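PDB 1UPS: glcnac-alpha-1,4-gal-releasing endo-beta-galactosidase from Clostridium perfringens, which probably hydrolyses O-glycosyl bonds as an endo-beta-galactosidase that releases GlcNAc-alpha-1,4-Gal, and binds a calcium ion. Local coordinates for residues Ile169-Thr174 with Leu226-Asp231; Ser328-Asp333 with Gly344-Ile349; Asn66-Asn71 with Val75-Glu80; Val312-Ile317 with Ile391-Tyr396. All blocks are in the same frame, centred on the assembly; numbering follows the deposited sequence.

Interaction 1: Ile169-Thr174 with Leu226-Asp231; sequences IDILET and LKFYYD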
# COMPACT_ATOMS: atom_id res chain seq x y z
N ILE A 169 2.08 4.74 -6.87
CA ILE A 169 1.56 4.11 -5.65
C ILE A 169 0.64 5.10 -4.98
O ILE A 169 1.08 6.17 -4.55
CB ILE A 169 2.68 3.68 -4.66
CG1 ILE A 169 3.70 2.75 -5.32
CG2 ILE A 169 2.06 3.04 -3.38
CD1 ILE A 169 5.00 2.60 -4.49
N ASP A 170 -0.65 4.77 -4.90
CA ASP A 170 -1.59 5.63 -4.19
C ASP A 170 -1.65 5.11 -2.76
O ASP A 170 -2.38 4.16 -2.48
CB ASP A 170 -2.95 5.59 -4.87
CG ASP A 170 -2.87 5.98 -6.32
OD1 ASP A 170 -2.25 7.04 -6.60
OD2 ASP A 170 -3.32 5.27 -7.23
N ILE A 171 -0.83 5.68 -1.88
CA ILE A 171 -0.73 5.18 -0.49
C ILE A 171 -2.04 5.43 0.24
O ILE A 171 -2.46 4.62 1.06
CB ILE A 171 0.45 5.83 0.27
CG1 ILE A 171 1.76 5.68 -0.52
CG2 ILE A 171 0.62 5.21 1.67
CD1 ILE A 171 2.86 6.65 -0.02
N LEU A 172 -2.67 6.56 -0.07
CA LEU A 172 -4.00 6.85 0.42
C LEU A 172 -4.75 7.57 -0.69
O LEU A 172 -4.23 8.49 -1.31
CB LEU A 172 -3.91 7.74 1.68
CG LEU A 172 -5.24 8.06 2.36
CD1 LEU A 172 -5.06 8.14 3.89
CD2 LEU A 172 -5.79 9.40 1.86
N GLU A 173 -5.98 7.14 -0.94
CA GLU A 173 -6.81 7.73 -1.98
C GLU A 173 -8.27 7.78 -1.52
O GLU A 173 -9.19 7.86 -2.34
CB GLU A 173 -6.65 6.90 -3.29
CG GLU A 173 -7.10 7.66 -4.52
CD GLU A 173 -7.04 6.84 -5.81
OE1 GLU A 173 -6.65 7.43 -6.82
OE2 GLU A 173 -7.45 5.65 -5.83
N THR A 174 -8.46 7.77 -0.20
CA THR A 174 -9.77 7.60 0.43
C THR A 174 -10.83 8.62 -0.03
O THR A 174 -10.59 9.83 -0.01
CB THR A 174 -9.60 7.63 1.94
OG1 THR A 174 -8.64 6.61 2.30
CG2 THR A 174 -10.91 7.22 2.64
N LEU A 226 5.49 -3.70 -1.00
CA LEU A 226 4.90 -2.52 -0.37
C LEU A 226 4.01 -3.00 0.77
O LEU A 226 3.08 -3.79 0.57
CB LEU A 226 4.05 -1.73 -1.39
CG LEU A 226 4.75 -1.44 -2.73
CD1 LEU A 226 3.79 -0.70 -3.66
CD2 LEU A 226 6.01 -0.62 -2.51
N LYS A 227 4.29 -2.52 1.98
CA LYS A 227 3.53 -2.93 3.15
C LYS A 227 2.91 -1.70 3.78
O LYS A 227 3.61 -0.71 4.04
CB LYS A 227 4.45 -3.66 4.14
CG LYS A 227 4.83 -5.04 3.61
CD LYS A 227 5.71 -5.82 4.56
CE LYS A 227 6.02 -7.21 3.94
NZ LYS A 227 6.74 -8.09 4.94
N PHE A 228 1.59 -1.74 3.98
CA PHE A 228 0.84 -0.58 4.44
C PHE A 228 0.34 -0.78 5.87
O PHE A 228 -0.20 -1.84 6.17
CB PHE A 228 -0.35 -0.36 3.50
CG PHE A 228 0.08 -0.10 2.08
CD1 PHE A 228 0.37 1.19 1.65
CD2 PHE A 228 0.25 -1.17 1.20
CE1 PHE A 228 0.80 1.42 0.32
CE2 PHE A 228 0.68 -0.95 -0.12
CZ PHE A 228 0.95 0.34 -0.55
N TYR A 229 0.53 0.24 6.71
CA TYR A 229 0.24 0.15 8.15
C TYR A 229 -0.73 1.25 8.58
O TYR A 229 -0.56 2.41 8.21
CB TYR A 229 1.54 0.32 8.97
CG TYR A 229 2.55 -0.76 8.70
CD1 TYR A 229 2.62 -1.89 9.52
CD2 TYR A 229 3.43 -0.67 7.61
CE1 TYR A 229 3.54 -2.90 9.25
CE2 TYR A 229 4.34 -1.67 7.34
CZ TYR A 229 4.39 -2.78 8.17
OH TYR A 229 5.31 -3.79 7.90
N TYR A 230 -1.74 0.85 9.35
CA TYR A 230 -2.73 1.79 9.91
C TYR A 230 -2.55 1.80 11.40
O TYR A 230 -2.68 0.75 12.05
CB TYR A 230 -4.14 1.31 9.60
CG TYR A 230 -5.26 2.18 10.17
CD1 TYR A 230 -5.61 3.39 9.54
CD2 TYR A 230 -6.00 1.78 11.29
CE1 TYR A 230 -6.66 4.18 10.01
CE2 TYR A 230 -7.06 2.57 11.80
CZ TYR A 230 -7.39 3.76 11.14
OH TYR A 230 -8.41 4.55 11.60
N ASP A 231 -2.25 2.98 11.96
CA ASP A 231 -1.96 3.10 13.39
C ASP A 231 -0.98 2.02 13.84
O ASP A 231 -1.18 1.35 14.87
CB ASP A 231 -3.26 3.07 14.20
CG ASP A 231 -4.09 4.31 13.99
OD1 ASP A 231 -5.27 4.33 14.42
OD2 ASP A 231 -3.63 5.31 13.39
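I169 reaches L226 and F228 across the core of the family 16 beta-sandwich, and every contact here is between apolar groups. From CB its side chain splits. The CG2 branch lies anti to the backbone N, and this turns it to the rim of the F228 ring, 4.1 Å from F228 CZ and near the ring plane. The other branch, CG1, comes within 3.8 Å of L226 CD1. At its end I169 CD1 meets L226 tip to tip, 3.6 Å from L226 CD1 and 3.9 Å from L226 CD2, so it touches both methyls of the leucine. A second methyl meets the same aromatic edge: I171 CG2 sits 4.0 Å from F228 CE1. The phenyl rim is thus met by two isoleucines, one on strand 168-170 and one at the corner just after it.

The segment 169-174 carries most of the E-x-D-x-x-E signature of the family, beginning at E168. I171 and L172 form a classic beta bulge opposite W148. Strand 168-170 runs between strands 145-152 and 181-187 in one sheet. Strand 225-230 lies between 215-221 and 233-239 in the other, and M219 of strand 215-221 touches both I169 and F228.

Interaction 2: Ser328-Asp333 with Gly344-Ile349; sequences SKEYRD and GEYLNI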
# COMPACT_ATOMS: atom_id res chain seq x y z
N SER A 328 9.04 -21.98 2.79
CA SER A 328 9.55 -20.87 1.98
C SER A 328 8.36 -20.24 1.28
O SER A 328 7.33 -20.90 1.06
CB SER A 328 10.49 -21.38 0.88
OG SER A 328 11.73 -21.82 1.40
N LYS A 329 8.50 -18.97 0.92
CA LYS A 329 7.53 -18.31 0.07
C LYS A 329 8.09 -18.01 -1.31
O LYS A 329 9.27 -17.68 -1.46
CB LYS A 329 7.03 -17.01 0.70
CG LYS A 329 6.47 -17.17 2.09
CD LYS A 329 6.38 -15.81 2.80
CE LYS A 329 5.08 -15.15 2.49
NZ LYS A 329 5.07 -13.74 2.99
N GLU A 330 7.23 -18.12 -2.31
CA GLU A 330 7.55 -17.73 -3.67
C GLU A 330 6.38 -16.92 -4.18
O GLU A 330 5.26 -17.08 -3.70
CB GLU A 330 7.77 -18.96 -4.54
CG GLU A 330 9.08 -19.67 -4.27
CD GLU A 330 9.22 -20.98 -5.01
OE1 GLU A 330 8.70 -21.09 -6.14
OE2 GLU A 330 9.87 -21.89 -4.48
N TYR A 331 6.66 -16.03 -5.12
CA TYR A 331 5.62 -15.13 -5.62
C TYR A 331 5.41 -15.28 -7.13
O TYR A 331 6.37 -15.51 -7.89
CB TYR A 331 5.91 -13.69 -5.18
CG TYR A 331 6.15 -13.57 -3.68
CD1 TYR A 331 7.45 -13.55 -3.16
CD2 TYR A 331 5.09 -13.52 -2.78
CE1 TYR A 331 7.68 -13.46 -1.79
CE2 TYR A 331 5.31 -13.44 -1.41
CZ TYR A 331 6.60 -13.41 -0.92
OH TYR A 331 6.81 -13.32 0.43
N ARG A 332 4.14 -15.21 -7.56
CA ARG A 332 3.78 -15.22 -8.98
C ARG A 332 2.50 -14.40 -9.17
O ARG A 332 1.53 -14.59 -8.45
CB ARG A 332 3.58 -16.65 -9.49
N ASP A 333 2.52 -13.50 -10.16
CA ASP A 333 1.39 -12.60 -10.42
C ASP A 333 0.98 -11.81 -9.16
O ASP A 333 -0.17 -11.39 -9.03
CB ASP A 333 0.19 -13.39 -10.98
CG ASP A 333 0.43 -13.93 -12.39
OD1 ASP A 333 -0.23 -14.93 -12.77
OD2 ASP A 333 1.24 -13.42 -13.20
N GLY A 344 10.01 -29.91 -0.77
CA GLY A 344 10.00 -29.07 -1.97
C GLY A 344 8.63 -28.95 -2.64
O GLY A 344 8.53 -28.55 -3.80
N GLU A 345 7.57 -29.29 -1.90
CA GLU A 345 6.20 -29.31 -2.43
C GLU A 345 5.45 -28.01 -2.12
O GLU A 345 5.72 -27.36 -1.11
CB GLU A 345 5.41 -30.49 -1.85
CG GLU A 345 5.96 -31.88 -2.21
CD GLU A 345 5.34 -32.99 -1.38
OE1 GLU A 345 4.90 -34.01 -1.97
OE2 GLU A 345 5.30 -32.85 -0.14
N TYR A 346 4.52 -27.65 -3.01
CA TYR A 346 3.65 -26.49 -2.84
C TYR A 346 2.30 -26.88 -2.26
O TYR A 346 1.71 -27.87 -2.66
CB TYR A 346 3.35 -25.84 -4.19
CG TYR A 346 4.52 -25.18 -4.87
CD1 TYR A 346 4.84 -25.50 -6.19
CD2 TYR A 346 5.29 -24.23 -4.21
CE1 TYR A 346 5.92 -24.88 -6.83
CE2 TYR A 346 6.37 -23.61 -4.84
CZ TYR A 346 6.68 -23.94 -6.15
OH TYR A 346 7.74 -23.32 -6.77
N LEU A 347 1.80 -26.05 -1.35
CA LEU A 347 0.45 -26.22 -0.85
C LEU A 347 -0.56 -25.84 -1.93
O LEU A 347 -0.46 -24.78 -2.53
CB LEU A 347 0.24 -25.34 0.38
CG LEU A 347 1.17 -25.69 1.54
CD1 LEU A 347 0.69 -24.96 2.82
CD2 LEU A 347 1.24 -27.21 1.75
N ASN A 348 -1.53 -26.72 -2.18
CA ASN A 348 -2.50 -26.50 -3.24
C ASN A 348 -3.81 -27.20 -2.98
O ASN A 348 -3.89 -28.01 -2.05
CB ASN A 348 -1.92 -26.95 -4.59
CG ASN A 348 -1.84 -28.45 -4.71
OD1 ASN A 348 -2.74 -29.09 -5.26
ND2 ASN A 348 -0.76 -29.03 -4.18
N ILE A 349 -4.83 -26.88 -3.78
CA ILE A 349 -6.16 -27.49 -3.64
C ILE A 349 -6.71 -28.04 -4.97
O ILE A 349 -7.93 -28.08 -5.18
CB ILE A 349 -7.18 -26.53 -2.95
CG1 ILE A 349 -7.53 -25.32 -3.83
CG2 ILE A 349 -6.67 -26.10 -1.55
CD1 ILE A 349 -8.71 -24.48 -3.31
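E330 and Y346 meet through their polar ends in the C-terminal beta-trefoil, one on strand 327-332 and the other on strand 346-348. Their side chains cross at about a right angle, and the carboxylate plane stands 83° from the phenol plane. The carboxylate comes up to the ring's edge instead of over a face, with E330 CD lying in the ring plane near the hydroxyl. The glutamate gets there by running extended beyond CG, with CD anti to CA (chi2 173°).

Y346 OH donates to E330 OE1 at 2.5 Å, a short bond. The hydroxyl approaches OE1 on the syn side, 32° out of the carboxylate plane. The other oxygen, E330 OE2, is 3.4 Å from Y346 OH, but at an angle too poor for a bond, so OE1 alone of the two oxygens accepts the hydrogen bond from this hydroxyl. K339 of strand 335-340 touches both side chains, and that strand pairs with 327-332, so the two residues meet beside a shared neighbour.

The backbone of the tyrosine is tied down as well. N348 ND2 donates to Y346 O at 3.1 Å, with that oxygen lying in the plane of the N348 amide, while N348 OD1 accepts from the backbone N of E350.

Interaction 3: Asn66-Asn71 with Val75-Glu80; sequences NYRFEN and VEYITE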
# COMPACT_ATOMS: atom_id res chain seq x y z
N ASN A 66 -4.60 25.89 -3.07
CA ASN A 66 -4.99 26.68 -1.91
C ASN A 66 -4.77 25.86 -0.66
O ASN A 66 -5.02 24.67 -0.66
CB ASN A 66 -6.43 27.16 -2.02
CG ASN A 66 -6.58 28.18 -3.13
OD1 ASN A 66 -5.88 29.21 -3.17
ND2 ASN A 66 -7.48 27.88 -4.07
N TYR A 67 -4.26 26.51 0.38
CA TYR A 67 -3.94 25.81 1.63
C TYR A 67 -3.69 26.85 2.74
O TYR A 67 -3.49 28.05 2.45
CB TYR A 67 -2.72 24.88 1.48
CG TYR A 67 -1.45 25.61 1.06
CD1 TYR A 67 -1.19 25.88 -0.29
CD2 TYR A 67 -0.53 26.07 2.01
CE1 TYR A 67 -0.05 26.57 -0.69
CE2 TYR A 67 0.63 26.79 1.62
CZ TYR A 67 0.86 27.02 0.26
OH TYR A 67 1.98 27.71 -0.15
N ARG A 68 -3.75 26.38 3.98
CA ARG A 68 -3.34 27.15 5.16
C ARG A 68 -2.70 26.17 6.13
O ARG A 68 -2.67 24.95 5.88
CB ARG A 68 -4.54 27.86 5.82
CG ARG A 68 -5.66 26.97 6.36
CD ARG A 68 -6.97 27.72 6.75
NE ARG A 68 -7.87 26.86 7.51
CZ ARG A 68 -8.88 26.14 7.00
NH1 ARG A 68 -9.61 25.38 7.81
NH2 ARG A 68 -9.16 26.16 5.71
N PHE A 69 -2.17 26.70 7.22
CA PHE A 69 -1.68 25.86 8.31
C PHE A 69 -2.54 26.15 9.52
O PHE A 69 -2.79 27.32 9.82
CB PHE A 69 -0.20 26.17 8.59
CG PHE A 69 0.70 25.74 7.47
CD1 PHE A 69 1.31 24.48 7.48
CD2 PHE A 69 0.93 26.60 6.38
CE1 PHE A 69 2.13 24.06 6.41
CE2 PHE A 69 1.74 26.19 5.32
CZ PHE A 69 2.35 24.93 5.34
N GLU A 70 -3.04 25.10 10.17
CA GLU A 70 -3.97 25.25 11.29
C GLU A 70 -3.67 24.17 12.33
O GLU A 70 -3.63 22.98 12.00
CB GLU A 70 -5.44 25.21 10.80
CG GLU A 70 -6.52 25.30 11.89
CD GLU A 70 -7.95 25.41 11.35
OE1 GLU A 70 -8.94 25.28 12.15
OE2 GLU A 70 -8.11 25.67 10.13
N ASN A 71 -3.42 24.60 13.57
CA ASN A 71 -3.25 23.66 14.69
C ASN A 71 -2.15 22.61 14.42
O ASN A 71 -2.34 21.41 14.64
CB ASN A 71 -4.61 22.99 14.98
CG ASN A 71 -4.66 22.27 16.32
OD1 ASN A 71 -4.27 22.82 17.36
ND2 ASN A 71 -5.15 21.04 16.29
N VAL A 75 -3.35 22.26 6.01
CA VAL A 75 -4.75 22.12 5.59
C VAL A 75 -4.88 22.57 4.13
O VAL A 75 -5.02 23.76 3.83
CB VAL A 75 -5.71 22.92 6.52
CG1 VAL A 75 -7.18 22.82 6.04
CG2 VAL A 75 -5.57 22.46 7.97
N GLU A 76 -4.81 21.59 3.23
CA GLU A 76 -5.10 21.83 1.80
C GLU A 76 -6.60 21.95 1.65
O GLU A 76 -7.33 21.16 2.23
CB GLU A 76 -4.62 20.63 0.98
CG GLU A 76 -3.12 20.47 1.03
CD GLU A 76 -2.63 19.32 0.15
OE1 GLU A 76 -1.55 19.46 -0.47
OE2 GLU A 76 -3.33 18.29 0.09
N TYR A 77 -7.07 22.91 0.85
CA TYR A 77 -8.50 23.09 0.67
C TYR A 77 -8.86 23.54 -0.73
O TYR A 77 -8.04 24.15 -1.44
CB TYR A 77 -9.09 24.06 1.72
CG TYR A 77 -8.58 25.50 1.71
CD1 TYR A 77 -7.52 25.90 2.53
CD2 TYR A 77 -9.20 26.47 0.91
CE1 TYR A 77 -7.09 27.27 2.55
CE2 TYR A 77 -8.77 27.81 0.92
CZ TYR A 77 -7.72 28.20 1.73
OH TYR A 77 -7.32 29.52 1.72
N ILE A 78 -10.09 23.21 -1.12
CA ILE A 78 -10.67 23.68 -2.36
C ILE A 78 -11.86 24.57 -2.00
O ILE A 78 -12.76 24.13 -1.29
CB ILE A 78 -11.19 22.51 -3.20
CG1 ILE A 78 -10.07 21.47 -3.43
CG2 ILE A 78 -11.78 23.03 -4.55
CD1 ILE A 78 -10.58 20.13 -4.08
N THR A 79 -11.87 25.80 -2.51
CA THR A 79 -13.02 26.67 -2.28
C THR A 79 -14.13 26.43 -3.30
O THR A 79 -13.88 25.89 -4.39
CB THR A 79 -12.65 28.15 -2.33
OG1 THR A 79 -12.06 28.44 -3.60
CG2 THR A 79 -11.54 28.46 -1.30
N GLU A 80 -15.33 26.89 -2.94
CA GLU A 80 -16.50 26.74 -3.80
C GLU A 80 -16.30 27.43 -5.15
O GLU A 80 -16.85 26.98 -6.16
CB GLU A 80 -17.75 27.30 -3.10
CG GLU A 80 -19.05 26.94 -3.82
CD GLU A 80 -20.30 27.36 -3.05
OE1 GLU A 80 -20.23 27.67 -1.82
OE2 GLU A 80 -21.38 27.37 -3.68
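A beta hairpin made of strands 66-70 and 73-78 brings R68 against V75 and N66 against Y77. R68 and V75 are an antiparallel hydrogen-bonded pair: V75 N donates to R68 O at 2.8 Å and R68 N to V75 O at 2.9 Å. Y67 and E76 form the non-hydrogen-bonded pair beside it, where Y67 CA comes within 3.2 Å of V75 O in a CA-H...O contact.

On the face carrying V75 and Y77, the side chain of R68 runs alongside V75. Its CG sits between the backbone N and the carbonyl carbon (chi1 62°), and the extended chain then puts V75 CG1 3.7 Å above the centre of the guanidinium plane. In that plane the group grips a single oxygen of E70 side-on, R68 NE at 2.9 Å and R68 NH1 at 2.8 Å from E70 OE2. R68 NH2 turns to E268 of strand 267-279, which pairs with 73-78, and this gives the arginine a second carboxylate partner.

Further along, N66 CB packs over one face of the Y77 ring, 4.1 Å from its centroid, as a CH-pi contact. The hairpin extends the sheet containing strand 267-279, and G72 in its connection is a calcium ligand: a tight antiparallel hairpin whose turn serves a metal site.

Interaction 4: Val312-Ile317 with Ile391-Tyr396; sequences VSYGDI and IHTESY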
# COMPACT_ATOMS: atom_id res chain seq x y z
N VAL A 312 -1.54 -32.16 5.16
CA VAL A 312 -0.56 -31.34 5.88
C VAL A 312 -0.94 -31.39 7.37
O VAL A 312 -2.08 -31.14 7.72
CB VAL A 312 -0.54 -29.88 5.36
CG1 VAL A 312 0.49 -29.04 6.10
CG2 VAL A 312 -0.26 -29.86 3.86
N SER A 313 0.02 -31.75 8.22
CA SER A 313 -0.23 -31.91 9.65
C SER A 313 -0.04 -30.60 10.42
O SER A 313 0.59 -29.66 9.93
CB SER A 313 0.73 -32.96 10.24
OG SER A 313 0.56 -34.23 9.62
N TYR A 314 -0.61 -30.53 11.62
CA TYR A 314 -0.18 -29.50 12.56
C TYR A 314 0.05 -30.16 13.92
O TYR A 314 -0.57 -31.18 14.23
CB TYR A 314 -1.16 -28.32 12.66
CG TYR A 314 -2.54 -28.66 13.21
CD1 TYR A 314 -2.72 -28.95 14.57
CD2 TYR A 314 -3.65 -28.69 12.38
CE1 TYR A 314 -3.97 -29.27 15.09
CE2 TYR A 314 -4.93 -29.01 12.89
CZ TYR A 314 -5.07 -29.29 14.25
OH TYR A 314 -6.29 -29.62 14.79
N GLY A 315 0.94 -29.58 14.70
CA GLY A 315 1.18 -30.08 16.05
C GLY A 315 2.25 -29.27 16.76
O GLY A 315 2.71 -28.26 16.24
N ASP A 316 2.63 -29.71 17.96
CA ASP A 316 3.71 -29.04 18.69
C ASP A 316 5.01 -29.19 17.92
O ASP A 316 5.24 -30.22 17.25
CB ASP A 316 3.97 -29.70 20.05
CG ASP A 316 2.75 -29.74 20.93
OD1 ASP A 316 1.88 -28.84 20.81
OD2 ASP A 316 2.62 -30.63 21.81
N ILE A 317 5.88 -28.18 18.03
CA ILE A 317 7.24 -28.33 17.53
C ILE A 317 7.98 -29.41 18.34
O ILE A 317 7.95 -29.39 19.57
CB ILE A 317 8.02 -27.00 17.60
CG1 ILE A 317 7.38 -25.95 16.70
CG2 ILE A 317 9.49 -27.20 17.13
N ILE A 391 -7.27 -21.01 4.19
CA ILE A 391 -6.60 -22.08 4.94
C ILE A 391 -6.99 -21.99 6.41
O ILE A 391 -6.89 -20.92 7.01
CB ILE A 391 -5.07 -21.94 4.81
CG1 ILE A 391 -4.67 -21.96 3.32
CG2 ILE A 391 -4.40 -23.08 5.58
CD1 ILE A 391 -3.14 -22.05 3.07
N HIS A 392 -7.48 -23.09 6.97
CA HIS A 392 -8.00 -23.05 8.35
C HIS A 392 -7.97 -24.42 9.02
O HIS A 392 -7.75 -25.44 8.35
CB HIS A 392 -9.43 -22.49 8.40
CG HIS A 392 -10.46 -23.42 7.83
ND1 HIS A 392 -11.00 -24.47 8.55
CD2 HIS A 392 -11.01 -23.49 6.59
CE1 HIS A 392 -11.85 -25.13 7.79
NE2 HIS A 392 -11.88 -24.55 6.59
N THR A 393 -8.18 -24.45 10.34
CA THR A 393 -8.36 -25.73 11.06
C THR A 393 -9.61 -25.69 11.93
O THR A 393 -9.59 -26.10 13.09
CB THR A 393 -7.11 -26.15 11.92
OG1 THR A 393 -6.87 -25.18 12.95
CG2 THR A 393 -5.82 -26.15 11.09
N GLU A 394 -10.72 -25.22 11.37
CA GLU A 394 -11.94 -25.01 12.16
C GLU A 394 -12.60 -26.32 12.64
O GLU A 394 -13.42 -26.28 13.56
CB GLU A 394 -12.94 -24.12 11.40
CG GLU A 394 -14.24 -23.74 12.15
CD GLU A 394 -14.04 -23.05 13.50
OE1 GLU A 394 -14.99 -23.08 14.34
OE2 GLU A 394 -12.96 -22.47 13.75
N SER A 395 -12.26 -27.46 12.03
CA SER A 395 -12.72 -28.76 12.51
C SER A 395 -11.74 -29.39 13.51
O SER A 395 -12.07 -30.40 14.15
CB SER A 395 -12.99 -29.72 11.35
OG SER A 395 -13.96 -29.16 10.47
N TYR A 396 -10.56 -28.80 13.65
CA TYR A 396 -9.53 -29.27 14.59
C TYR A 396 -9.27 -30.78 14.46
O TYR A 396 -9.30 -31.52 15.46
CB TYR A 396 -9.91 -28.99 16.04
CG TYR A 396 -10.27 -27.56 16.40
CD1 TYR A 396 -11.58 -27.08 16.24
CD2 TYR A 396 -9.31 -26.70 16.93
CE1 TYR A 396 -11.92 -25.79 16.62
CE2 TYR A 396 -9.64 -25.40 17.31
CZ TYR A 396 -10.94 -24.95 17.15
OH TYR A 396 -11.28 -23.67 17.54
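With CG of Y314 placed between the backbone N and the carbonyl carbon (chi1 64°), its ring swings toward T393. There T393 OG1 takes the equivalent place (chi1 63°), which leaves CG2 anti to the carbonyl carbon and facing the tyrosine. The contact joins two parts of the C-terminal beta-trefoil: strand 313-315, and the turn that follows strand 390-392.

T393 CG2 lies 3.5 Å from Y314 CE2 and 3.6 Å from Y314 CD2, so the methyl meets the CD2-CE2 bond of the ring, and the two side chains pass obliquely. The hydroxyl goes further and slips in beside the backbone of Y396. Y314 OH is 3.2 Å from Y396 C, which sits near the ring plane at the edge, and 3.9 Å from Y396 CB. These are van der Waals contacts; the hydroxyl also has a weak hydrogen bond with G398 N, just past the turn.

Residues T393 to Y396 form a type I beta turn, closed by Y396 N donating to T393 O at 2.9 Å. That same oxygen stands 3.7 Å above one face of the Y396 ring, toward its rim. The start of the turn is held from the strand before it: E394 N donates in the ring plane of H392 to ND1 at 2.9 Å, almost straight at 171°, so a neutral H392 would carry its hydrogen on NE2.

Overall arrangement
Interactions 1 and 3 belong to the family 16 beta-sandwich, interactions 2 and 4 to the beta-trefoil that follows it in the chain. Interaction 1 lies near the centre of the chain, between the two sheets; interaction 3 is 23 Å from it, centre to centre, out on a hairpin of one of those sheets. There the side chain of V75 is about 10 Å from the calcium ion bound by E37, N39, G72 and D272. In the trefoil, interactions 2 and 4 have centres 18 Å apart and touch directly, L347 CD2 packing 3.7 Å from V312 CG2. Interactions 3 and 4 mark opposite sides of the molecule, with centres 54 Å apart.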